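Local atomic coordinates of putatuve endo-xylanase (Clostridium stercorarium, PDB entry 1O8P), a protein that probably binds xylan and cellulose chains, as the family 6 carbohydrate-binding module of an enzyme thought to hydrolyse xylan. Residues T109-F112 with D113-R116. Sequence-based numbering, arbitrary orientation.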
loop_
_atom_site.group_PDB
_atom_site.type_symbol
_atom_site.label_atom_id
_atom_site.label_comp_id
_atom_site.label_asym_id
_atom_site.label_seq_id
_atom_site.Cartn_x
_atom_site.Cartn_y
_atom_site.Cartn_z
ATOM N N THR A 109 10.582 -10.104 -7.278
ATOM C CA THR A 109 9.835 -11.346 -7.256
ATOM C C THR A 109 10.030 -12.141 -8.573
ATOM O O THR A 109 9.487 -13.247 -8.731
ATOM C CB THR A 109 8.307 -11.096 -6.996
ATOM O OG1 THR A 109 7.740 -10.298 -8.058
ATOM C CG2 THR A 109 8.095 -10.255 -5.765
ATOM N N GLY A 110 10.800 -11.576 -9.499
ATOM C CA GLY A 110 11.096 -12.230 -10.758
ATOM C C GLY A 110 10.180 -11.843 -11.914
ATOM O O GLY A 110 10.517 -12.072 -13.077
ATOM N N SER A 111 9.014 -11.271 -11.599
ATOM C CA SER A 111 8.078 -10.833 -12.635
ATOM C C SER A 111 6.960 -9.933 -12.085
ATOM O O SER A 111 6.555 -10.063 -10.930
ATOM C CB SER A 111 7.544 -12.047 -13.386
ATOM O OG SER A 111 6.154 -12.103 -13.409
ATOM N N PHE A 112 6.466 -9.007 -12.907
ATOM C CA PHE A 112 5.320 -8.206 -12.502
ATOM C C PHE A 112 4.019 -8.979 -12.303
ATOM O O PHE A 112 3.010 -8.372 -11.962
ATOM C CB PHE A 112 5.111 -7.018 -13.438
ATOM C CG PHE A 112 6.103 -5.924 -13.224
ATOM C CD1 PHE A 112 6.018 -5.109 -12.104
ATOM C CD2 PHE A 112 7.137 -5.721 -14.143
ATOM C CE1 PHE A 112 6.944 -4.094 -11.902
ATOM C CE2 PHE A 112 8.100 -4.701 -13.937
ATOM C CZ PHE A 112 7.992 -3.892 -12.824
ATOM N N ASP A 113 4.038 -10.288 -12.520
ATOM C CA ASP A 113 2.858 -11.121 -12.252
ATOM C C ASP A 113 3.200 -12.324 -11.343
ATOM O O ASP A 113 2.508 -13.333 -11.324
ATOM C CB ASP A 113 2.121 -11.542 -13.536
ATOM C CG ASP A 113 0.699 -12.090 -13.251
ATOM O OD1 ASP A 113 0.027 -11.611 -12.291
ATOM O OD2 ASP A 113 0.166 -13.004 -13.932
ATOM N N THR A 114 4.270 -12.180 -10.583
ATOM C CA THR A 114 4.559 -13.099 -9.492
ATOM C C THR A 114 4.451 -12.297 -8.217
ATOM O O THR A 114 5.338 -11.498 -7.927
ATOM C CB THR A 114 6.014 -13.667 -9.682
ATOM O OG1 THR A 114 6.132 -14.194 -11.012
ATOM C CG2 THR A 114 6.296 -14.852 -8.728
ATOM N N TYR A 115 3.357 -12.484 -7.485
ATOM C CA TYR A 115 3.093 -11.741 -6.249
ATOM C C TYR A 115 3.589 -12.473 -5.027
ATOM O O TYR A 115 3.487 -13.700 -4.926
ATOM C CB TYR A 115 1.601 -11.392 -6.108
ATOM C CG TYR A 115 1.175 -10.343 -7.124
ATOM C CD1 TYR A 115 0.901 -10.701 -8.444
ATOM C CD2 TYR A 115 1.123 -8.981 -6.786
ATOM C CE1 TYR A 115 0.552 -9.742 -9.386
ATOM C CE2 TYR A 115 0.760 -8.015 -7.734
ATOM C CZ TYR A 115 0.478 -8.403 -9.016
ATOM O OH TYR A 115 0.099 -7.470 -9.963
ATOM N N ARG A 116 4.137 -11.693 -4.106
ATOM C CA ARG A 116 4.600 -12.180 -2.822
ATOM C C ARG A 116 4.111 -11.215 -1.740
ATOM O O ARG A 116 3.913 -10.015 -2.004
ATOM C CB ARG A 116 6.140 -12.259 -2.792
ATOM C CG ARG A 116 6.739 -13.396 -3.641
ATOM C CD ARG A 116 5.985 -14.741 -3.575
ATOM N NE ARG A 116 6.616 -15.742 -4.431
ATOM C CZ ARG A 116 5.995 -16.462 -5.369
ATOM N NH1 ARG A 116 4.686 -16.322 -5.592
ATOM N NH2 ARG A 116 6.696 -17.338 -6.086
HETATM O O HOH W 1 -0.084 -8.123 -13.071
#
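D113, the third residue of the turn, has its backbone N bonded to the hydroxyl of S111: N to OG is 2.9 Å, with an N-H...O angle of 160°. Next, the T114 backbone N lies 3.1 Å from the S111 carbonyl O, closing a type I beta turn over S111-T114; the N-H...O angle there is 167°. S111 OG to the NH two residues on and S111 carbonyl O to the NH three residues on together satisfy the definition of an ST motif headed by S111. T114 adds a side-chain link, its OG1 meeting S111 OG at 3.2 Å, a bond that either hydroxyl could donate.

Five residues back from T114, T109 OG1 donates to T114 O at 2.7 Å, in the carbonyl plane. The torsion that sets it between the backbone N and carbonyl carbon (chi1 62°) directs it there; T83 N is its second partner, tying the loop to the chain just beyond strand 74-82. In the beta-sandwich of this module, 109-116 passes between strands 100-106 and 116-125, which belong to different sheets.

Y115 sends its ring inward against A82, L47 and N140; the side chain of Y115 is about 8 Å from the bound calcium. Its hydroxyl reaches F112 through a water, which lies 3.2 Å from Y115 OH and donates to F112 O.

R116 starts the edge strand and is backbone hydrogen-bonded to V81, in strand 74-82. T109 CG2 touches R116 CG at 4.0 Å, the two side chains crossing at a slant. Bent at chi2, the arginine carries NH1 back to donate to Y115 O, while T114 CG2 sits 3.5 Å above one face of the guanidinium of R116, displaced toward its rim.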